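Local structure of CBS domain-containing protein (Pyrococcus horikoshii, 2YZQ) at residues Leu65-Asp77 / Leu85-Val97. The protein is of unknown function but carries four CBS domain repeats and binds S-adenosylmethionine, consistent with a role in sensing that ligand. Sequence-based numbering, arbitrary orientation.
Sequences LVKRDVPVVKEND and LMLEYDYRRVVVV
Lys67 lays its ammonium over one face of the Tyr91 ring, NZ lying 3.6 Å from the ring centroid, a cation-pi contact made with the lysine chain bent at chi3 (-62°). Pro71 touches both tyrosine rings, its CD 3.7 Å from Tyr91 CD2 and its CB pressed on Tyr89 CD2 at 3.4 Å, with Val94 CG1 against its CG. Replacing Tyr91 with an alanine would probably leave the Lys67 ammonium without its aromatic partner and open a gap beside Pro71. Beyond the proline, strands 72-74 and 93-97 run parallel, joined by helix 79-89 in the beta-alpha-beta unit of a CBS domain. Three backbone bonds tie them: Val95 N to Pro71 O, Val73 N to Val95 O (3.1 Å) and Val97 N to Val73 O. On the helix-facing side, Val73 CG1 is squeezed against Leu85 CD1 at 3.4 Å, and Val73 CG2 meets Val94 CG2 and Val96 CG2. A water bridges Glu75 N and Val97 O, and Asp77 OD2 accepts the Lys74 amide at 2.8 Å, bracing the type I turn 74-77. Farther out, Ile47 of strand 44-49 touches Lys67 and Tyr91, and Val3 of helix 3-6 packs on Val73 and Val96.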
ATOM      1  N   LEU A  65     -20.410   2.268 -10.890  1.00 52.28           N
ATOM      2  CA  LEU A  65     -19.180   1.664 -10.397  1.00 51.07           C
ATOM      3  C   LEU A  65     -18.332   2.634  -9.576  1.00 50.35           C
ATOM      4  O   LEU A  65     -17.283   2.262  -9.050  1.00 50.11           O
ATOM      5  CB  LEU A  65     -18.354   1.130 -11.572  1.00 51.23           C
ATOM      6  CG  LEU A  65     -19.043   0.107 -12.477  1.00 51.57           C
ATOM      7  CD1 LEU A  65     -18.130  -0.251 -13.639  1.00 51.89           C
ATOM      8  CD2 LEU A  65     -19.398  -1.134 -11.676  1.00 51.46           C
ATOM      9  N   VAL A  66     -18.790   3.876  -9.463  1.00 49.50           N
ATOM     10  CA  VAL A  66     -18.065   4.890  -8.705  1.00 48.91           C
ATOM     11  C   VAL A  66     -18.439   4.858  -7.225  1.00 48.17           C
ATOM     12  O   VAL A  66     -19.616   4.774  -6.880  1.00 47.91           O
ATOM     13  CB  VAL A  66     -18.363   6.307  -9.251  1.00 49.24           C
ATOM     14  CG1 VAL A  66     -17.529   7.336  -8.502  1.00 49.98           C
ATOM     15  CG2 VAL A  66     -18.073   6.365 -10.741  1.00 50.14           C
ATOM     16  N   LYS A  67     -17.436   4.919  -6.352  1.00 47.94           N
ATOM     17  CA  LYS A  67     -17.691   4.924  -4.915  1.00 48.50           C
ATOM     18  C   LYS A  67     -17.786   6.371  -4.440  1.00 48.27           C
ATOM     19  O   LYS A  67     -16.883   7.173  -4.686  1.00 47.61           O
ATOM     20  CB  LYS A  67     -16.583   4.182  -4.157  1.00 49.59           C
ATOM     21  CG  LYS A  67     -15.180   4.718  -4.383  1.00 50.32           C
ATOM     22  CD  LYS A  67     -14.172   4.009  -3.487  1.00 51.25           C
ATOM     23  CE  LYS A  67     -14.485   4.245  -2.015  1.00 51.87           C
ATOM     24  NZ  LYS A  67     -13.514   3.578  -1.106  1.00 52.92           N
ATOM     25  N   ARG A  68     -18.884   6.694  -3.764  1.00 48.27           N
ATOM     26  CA  ARG A  68     -19.127   8.051  -3.284  1.00 48.62           C
ATOM     27  C   ARG A  68     -18.453   8.396  -1.960  1.00 47.04           C
ATOM     28  O   ARG A  68     -17.970   9.512  -1.778  1.00 46.96           O
ATOM     29  CB  ARG A  68     -20.633   8.296  -3.152  1.00 51.10           C
ATOM     30  CG  ARG A  68     -21.287   7.544  -2.001  1.00 54.87           C
ATOM     31  CD  ARG A  68     -22.778   7.833  -1.912  1.00 58.36           C
ATOM     32  NE  ARG A  68     -23.524   7.250  -3.024  1.00 61.17           N
ATOM     33  CZ  ARG A  68     -23.615   5.945  -3.261  1.00 62.38           C
ATOM     34  NH1 ARG A  68     -23.005   5.078  -2.462  1.00 63.35           N
ATOM     35  NH2 ARG A  68     -24.319   5.504  -4.295  1.00 63.74           N
ATOM     36  N   ASP A  69     -18.429   7.443  -1.036  1.00 45.50           N
ATOM     37  CA  ASP A  69     -17.830   7.672   0.274  1.00 43.73           C
ATOM     38  C   ASP A  69     -16.308   7.577   0.248  1.00 40.94           C
ATOM     39  O   ASP A  69     -15.733   6.592   0.708  1.00 41.07           O
ATOM     40  CB  ASP A  69     -18.393   6.672   1.289  1.00 46.27           C
ATOM     41  CG  ASP A  69     -17.943   6.966   2.708  1.00 48.02           C
ATOM     42  OD1 ASP A  69     -18.242   8.070   3.211  1.00 48.92           O
ATOM     43  OD2 ASP A  69     -17.292   6.093   3.321  1.00 50.14           O
ATOM     44  N   VAL A  70     -15.662   8.607  -0.292  1.00 38.05           N
ATOM     45  CA  VAL A  70     -14.205   8.644  -0.370  1.00 34.33           C
ATOM     46  C   VAL A  70     -13.654   9.730   0.550  1.00 31.39           C
ATOM     47  O   VAL A  70     -14.234  10.808   0.669  1.00 30.49           O
ATOM     48  CB  VAL A  70     -13.723   8.926  -1.810  1.00 35.14           C
ATOM     49  CG1 VAL A  70     -14.246   7.851  -2.749  1.00 35.20           C
ATOM     50  CG2 VAL A  70     -14.189  10.301  -2.258  1.00 35.69           C
ATOM     51  N   PRO A  71     -12.522   9.458   1.215  1.00 28.93           N
ATOM     52  CA  PRO A  71     -11.925  10.446   2.119  1.00 26.57           C
ATOM     53  C   PRO A  71     -11.445  11.693   1.378  1.00 24.62           C
ATOM     54  O   PRO A  71     -10.824  11.594   0.318  1.00 22.43           O
ATOM     55  CB  PRO A  71     -10.782   9.669   2.768  1.00 28.14           C
ATOM     56  CG  PRO A  71     -10.379   8.709   1.697  1.00 29.58           C
ATOM     57  CD  PRO A  71     -11.710   8.230   1.170  1.00 28.86           C
ATOM     58  N   VAL A  72     -11.746  12.859   1.939  1.00 23.36           N
ATOM     59  CA  VAL A  72     -11.347  14.126   1.333  1.00 22.36           C
ATOM     60  C   VAL A  72     -10.741  15.072   2.359  1.00 21.71           C
ATOM     61  O   VAL A  72     -11.116  15.064   3.534  1.00 21.50           O
ATOM     62  CB  VAL A  72     -12.549  14.840   0.667  1.00 24.24           C
ATOM     63  CG1 VAL A  72     -13.138  13.964  -0.422  1.00 24.89           C
ATOM     64  CG2 VAL A  72     -13.597  15.175   1.711  1.00 26.01           C
ATOM     65  N   VAL A  73      -9.793  15.886   1.907  1.00 19.37           N
ATOM     66  CA  VAL A  73      -9.137  16.862   2.767  1.00 18.97           C
ATOM     67  C   VAL A  73      -8.841  18.094   1.927  1.00 17.97           C
ATOM     68  O   VAL A  73      -9.058  18.089   0.714  1.00 18.62           O
ATOM     69  CB  VAL A  73      -7.791  16.337   3.321  1.00 18.23           C
ATOM     70  CG1 VAL A  73      -8.020  15.097   4.171  1.00 20.03           C
ATOM     71  CG2 VAL A  73      -6.841  16.023   2.168  1.00 18.22           C
ATOM     72  N   LYS A  74      -8.363  19.145   2.582  1.00 19.43           N
ATOM     73  CA  LYS A  74      -7.986  20.378   1.902  1.00 19.41           C
ATOM     74  C   LYS A  74      -6.461  20.401   1.895  1.00 19.24           C
ATOM     75  O   LYS A  74      -5.831  19.782   2.754  1.00 18.68           O
ATOM     76  CB  LYS A  74      -8.549  21.590   2.641  1.00 21.86           C
ATOM     77  CG  LYS A  74     -10.064  21.703   2.540  1.00 27.04           C
ATOM     78  CD  LYS A  74     -10.580  22.977   3.182  1.00 29.87           C
ATOM     79  CE  LYS A  74     -12.075  23.133   2.948  1.00 33.04           C
ATOM     80  NZ  LYS A  74     -12.836  21.944   3.427  1.00 35.46           N
ATOM     81  N   GLU A  75      -5.861  21.107   0.937  1.00 18.56           N
ATOM     82  CA  GLU A  75      -4.404  21.129   0.845  1.00 17.93           C
ATOM     83  C   GLU A  75      -3.681  21.682   2.066  1.00 17.24           C
ATOM     84  O   GLU A  75      -2.525  21.342   2.301  1.00 16.19           O
ATOM     85  CB  GLU A  75      -3.940  21.890  -0.410  1.00 16.64           C
ATOM     86  CG  GLU A  75      -4.095  23.402  -0.353  1.00 19.54           C
ATOM     87  CD  GLU A  75      -3.300  24.108  -1.441  1.00 21.26           C
ATOM     88  OE1 GLU A  75      -3.471  25.336  -1.608  1.00 24.36           O
ATOM     89  OE2 GLU A  75      -2.497  23.441  -2.125  1.00 21.80           O
ATOM     90  N   ASN A  76      -4.350  22.515   2.857  1.00 16.91           N
ATOM     91  CA  ASN A  76      -3.696  23.075   4.031  1.00 18.98           C
ATOM     92  C   ASN A  76      -3.911  22.254   5.296  1.00 18.87           C
ATOM     93  O   ASN A  76      -3.513  22.662   6.389  1.00 19.47           O
ATOM     94  CB  ASN A  76      -4.129  24.529   4.241  1.00 20.19           C
ATOM     95  CG  ASN A  76      -3.605  25.449   3.151  1.00 22.08           C
ATOM     96  OD1 ASN A  76      -2.407  25.472   2.865  1.00 23.38           O
ATOM     97  ND2 ASN A  76      -4.502  26.214   2.536  1.00 24.12           N
ATOM     98  N   ASP A  77      -4.547  21.096   5.146  1.00 17.93           N
ATOM     99  CA  ASP A  77      -4.752  20.215   6.286  1.00 19.11           C
ATOM    100  C   ASP A  77      -3.423  19.525   6.581  1.00 18.75           C
ATOM    101  O   ASP A  77      -2.531  19.471   5.731  1.00 17.92           O
ATOM    102  CB  ASP A  77      -5.825  19.161   5.990  1.00 19.08           C
ATOM    103  CG  ASP A  77      -7.232  19.723   6.056  1.00 21.90           C
ATOM    104  OD1 ASP A  77      -7.456  20.675   6.833  1.00 26.60           O
ATOM    105  OD2 ASP A  77      -8.120  19.204   5.348  1.00 22.27           O
ATOM    106  N   LEU A  85      -7.841   9.696   8.162  1.00 22.76           N
ATOM    107  CA  LEU A  85      -8.937   9.343   7.272  1.00 21.87           C
ATOM    108  C   LEU A  85      -8.631   8.055   6.519  1.00 21.93           C
ATOM    109  O   LEU A  85      -9.505   7.208   6.342  1.00 22.65           O
ATOM    110  CB  LEU A  85      -9.207  10.479   6.279  1.00 21.17           C
ATOM    111  CG  LEU A  85      -9.920  11.704   6.859  1.00 23.77           C
ATOM    112  CD1 LEU A  85      -9.947  12.830   5.835  1.00 22.83           C
ATOM    113  CD2 LEU A  85     -11.330  11.319   7.265  1.00 23.64           C
ATOM    114  N   MET A  86      -7.388   7.900   6.081  1.00 19.64           N
ATOM    115  CA  MET A  86      -7.001   6.695   5.359  1.00 19.92           C
ATOM    116  C   MET A  86      -7.186   5.473   6.252  1.00 20.84           C
ATOM    117  O   MET A  86      -7.666   4.435   5.801  1.00 21.80           O
ATOM    118  CB  MET A  86      -5.545   6.783   4.913  1.00 20.59           C
ATOM    119  CG  MET A  86      -5.287   7.869   3.885  1.00 17.66           C
ATOM    120  SD  MET A  86      -3.543   7.920   3.438  1.00 22.37           S
ATOM    121  CE  MET A  86      -3.563   9.116   2.096  1.00 21.60           C
ATOM    122  N   LEU A  87      -6.799   5.609   7.517  1.00 22.45           N
ATOM    123  CA  LEU A  87      -6.920   4.517   8.477  1.00 25.44           C
ATOM    124  C   LEU A  87      -8.381   4.245   8.823  1.00 27.26           C
ATOM    125  O   LEU A  87      -8.771   3.100   9.047  1.00 28.86           O
ATOM    126  CB  LEU A  87      -6.142   4.849   9.752  1.00 25.83           C
ATOM    127  CG  LEU A  87      -4.618   4.901   9.611  1.00 25.62           C
ATOM    128  CD1 LEU A  87      -3.997   5.519  10.857  1.00 25.99           C
ATOM    129  CD2 LEU A  87      -4.087   3.496   9.372  1.00 26.73           C
ATOM    130  N   GLU A  88      -9.182   5.303   8.858  1.00 28.00           N
ATOM    131  CA  GLU A  88     -10.601   5.183   9.181  1.00 30.23           C
ATOM    132  C   GLU A  88     -11.404   4.449   8.111  1.00 31.00           C
ATOM    133  O   GLU A  88     -12.266   3.628   8.426  1.00 31.10           O
ATOM    134  CB  GLU A  88     -11.201   6.575   9.407  1.00 32.59           C
ATOM    135  CG  GLU A  88     -12.717   6.586   9.552  1.00 35.77           C
ATOM    136  CD  GLU A  88     -13.268   7.975   9.799  1.00 37.52           C
ATOM    137  OE1 GLU A  88     -12.926   8.897   9.029  1.00 39.20           O
ATOM    138  OE2 GLU A  88     -14.049   8.148  10.760  1.00 38.93           O
ATOM    139  N   TYR A  89     -11.122   4.742   6.846  1.00 31.47           N
ATOM    140  CA  TYR A  89     -11.843   4.109   5.749  1.00 31.35           C
ATOM    141  C   TYR A  89     -11.066   2.951   5.137  1.00 30.17           C
ATOM    142  O   TYR A  89     -11.523   2.329   4.180  1.00 29.34           O
ATOM    143  CB  TYR A  89     -12.154   5.144   4.664  1.00 36.75           C
ATOM    144  CG  TYR A  89     -12.841   6.381   5.193  1.00 41.08           C
ATOM    145  CD1 TYR A  89     -14.053   6.291   5.877  1.00 44.59           C
ATOM    146  CD2 TYR A  89     -12.274   7.641   5.024  1.00 44.17           C
ATOM    147  CE1 TYR A  89     -14.680   7.427   6.383  1.00 47.03           C
ATOM    148  CE2 TYR A  89     -12.893   8.783   5.523  1.00 46.58           C
ATOM    149  CZ  TYR A  89     -14.094   8.669   6.201  1.00 47.40           C
ATOM    150  OH  TYR A  89     -14.709   9.797   6.694  1.00 50.05           O
ATOM    151  N   ASP A  90      -9.899   2.656   5.702  1.00 27.81           N
ATOM    152  CA  ASP A  90      -9.054   1.586   5.189  1.00 28.07           C
ATOM    153  C   ASP A  90      -8.944   1.764   3.681  1.00 26.61           C
ATOM    154  O   ASP A  90      -9.114   0.821   2.909  1.00 26.03           O
ATOM    155  CB  ASP A  90      -9.652   0.216   5.532  1.00 29.44           C
ATOM    156  CG  ASP A  90      -8.735  -0.935   5.153  1.00 32.06           C
ATOM    157  OD1 ASP A  90      -7.513  -0.829   5.392  1.00 33.60           O
ATOM    158  OD2 ASP A  90      -9.237  -1.952   4.626  1.00 34.06           O
ATOM    159  N   TYR A  91      -8.667   2.999   3.272  1.00 25.39           N
ATOM    160  CA  TYR A  91      -8.532   3.343   1.863  1.00 24.36           C
ATOM    161  C   TYR A  91      -7.139   3.944   1.674  1.00 22.54           C
ATOM    162  O   TYR A  91      -6.658   4.680   2.533  1.00 23.46           O
ATOM    163  CB  TYR A  91      -9.627   4.339   1.468  1.00 24.86           C
ATOM    164  CG  TYR A  91      -9.871   4.433  -0.019  1.00 26.89           C
ATOM    165  CD1 TYR A  91     -10.236   3.310  -0.762  1.00 26.61           C
ATOM    166  CD2 TYR A  91      -9.736   5.647  -0.688  1.00 25.32           C
ATOM    167  CE1 TYR A  91     -10.458   3.397  -2.137  1.00 29.03           C
ATOM    168  CE2 TYR A  91      -9.954   5.744  -2.055  1.00 27.89           C
ATOM    169  CZ  TYR A  91     -10.312   4.619  -2.775  1.00 28.68           C
ATOM    170  OH  TYR A  91     -10.516   4.722  -4.130  1.00 31.25           O
ATOM    171  N   ARG A  92      -6.504   3.631   0.549  1.00 21.81           N
ATOM    172  CA  ARG A  92      -5.137   4.077   0.283  1.00 20.55           C
ATOM    173  C   ARG A  92      -4.924   5.454  -0.329  1.00 21.81           C
ATOM    174  O   ARG A  92      -3.813   5.781  -0.745  1.00 20.11           O
ATOM    175  CB  ARG A  92      -4.426   3.030  -0.574  1.00 20.88           C
ATOM    176  CG  ARG A  92      -4.304   1.667   0.102  1.00 21.86           C
ATOM    177  CD  ARG A  92      -3.685   0.637  -0.836  1.00 20.47           C
ATOM    178  NE  ARG A  92      -2.338   1.009  -1.261  1.00 20.57           N
ATOM    179  CZ  ARG A  92      -1.259   0.941  -0.488  1.00 19.70           C
ATOM    180  NH1 ARG A  92      -1.358   0.508   0.767  1.00 16.95           N
ATOM    181  NH2 ARG A  92      -0.078   1.310  -0.969  1.00 19.68           N
ATOM    182  N   ARG A  93      -5.968   6.264  -0.392  1.00 22.35           N
ATOM    183  CA  ARG A  93      -5.795   7.594  -0.952  1.00 23.14           C
ATOM    184  C   ARG A  93      -6.882   8.540  -0.505  1.00 22.37           C
ATOM    185  O   ARG A  93      -7.947   8.122  -0.056  1.00 21.36           O
ATOM    186  CB  ARG A  93      -5.763   7.534  -2.481  1.00 27.40           C
ATOM    187  CG  ARG A  93      -7.076   7.137  -3.121  1.00 30.36           C
ATOM    188  CD  ARG A  93      -6.897   6.866  -4.604  1.00 35.32           C
ATOM    189  NE  ARG A  93      -5.952   5.777  -4.846  1.00 38.06           N
ATOM    190  CZ  ARG A  93      -6.124   4.528  -4.424  1.00 40.09           C
ATOM    191  NH1 ARG A  93      -7.208   4.198  -3.735  1.00 41.35           N
ATOM    192  NH2 ARG A  93      -5.209   3.606  -4.685  1.00 42.06           N
ATOM    193  N   VAL A  94      -6.587   9.829  -0.615  1.00 19.77           N
ATOM    194  CA  VAL A  94      -7.535  10.866  -0.257  1.00 18.90           C
ATOM    195  C   VAL A  94      -7.530  11.879  -1.390  1.00 17.74           C
ATOM    196  O   VAL A  94      -6.494  12.134  -1.999  1.00 17.65           O
ATOM    197  CB  VAL A  94      -7.148  11.583   1.062  1.00 20.58           C
ATOM    198  CG1 VAL A  94      -7.062  10.569   2.198  1.00 20.41           C
ATOM    199  CG2 VAL A  94      -5.824  12.318   0.900  1.00 21.21           C
ATOM    200  N   VAL A  95      -8.696  12.429  -1.693  1.00 16.48           N
ATOM    201  CA  VAL A  95      -8.786  13.434  -2.736  1.00 16.88           C
ATOM    202  C   VAL A  95      -8.683  14.771  -2.019  1.00 15.40           C
ATOM    203  O   VAL A  95      -9.291  14.966  -0.965  1.00 15.93           O
ATOM    204  CB  VAL A  95     -10.131  13.355  -3.498  1.00 18.38           C
ATOM    205  CG1 VAL A  95     -10.204  14.469  -4.547  1.00 18.78           C
ATOM    206  CG2 VAL A  95     -10.264  11.995  -4.172  1.00 20.68           C
ATOM    207  N   VAL A  96      -7.890  15.681  -2.574  1.00 14.44           N
ATOM    208  CA  VAL A  96      -7.714  16.999  -1.986  1.00 14.39           C
ATOM    209  C   VAL A  96      -8.603  17.953  -2.773  1.00 13.29           C
ATOM    210  O   VAL A  96      -8.505  18.025  -3.996  1.00 14.82           O
ATOM    211  CB  VAL A  96      -6.255  17.472  -2.100  1.00 13.45           C
ATOM    212  CG1 VAL A  96      -6.058  18.731  -1.283  1.00 14.99           C
ATOM    213  CG2 VAL A  96      -5.307  16.365  -1.640  1.00 13.69           C
ATOM    214  N   VAL A  97      -9.482  18.663  -2.078  1.00 14.66           N
ATOM    215  CA  VAL A  97     -10.382  19.591  -2.751  1.00 16.93           C
ATOM    216  C   VAL A  97     -10.190  21.014  -2.257  1.00 18.02           C
ATOM    217  O   VAL A  97      -9.593  21.244  -1.202  1.00 16.95           O
ATOM    218  CB  VAL A  97     -11.868  19.197  -2.538  1.00 17.59           C
ATOM    219  CG1 VAL A  97     -12.106  17.774  -3.021  1.00 17.25           C
ATOM    220  CG2 VAL A  97     -12.241  19.337  -1.064  1.00 18.38           C
TER
HETATM  221  O   HOH W   1      -7.533  22.800  -0.724  1.00 18.45           O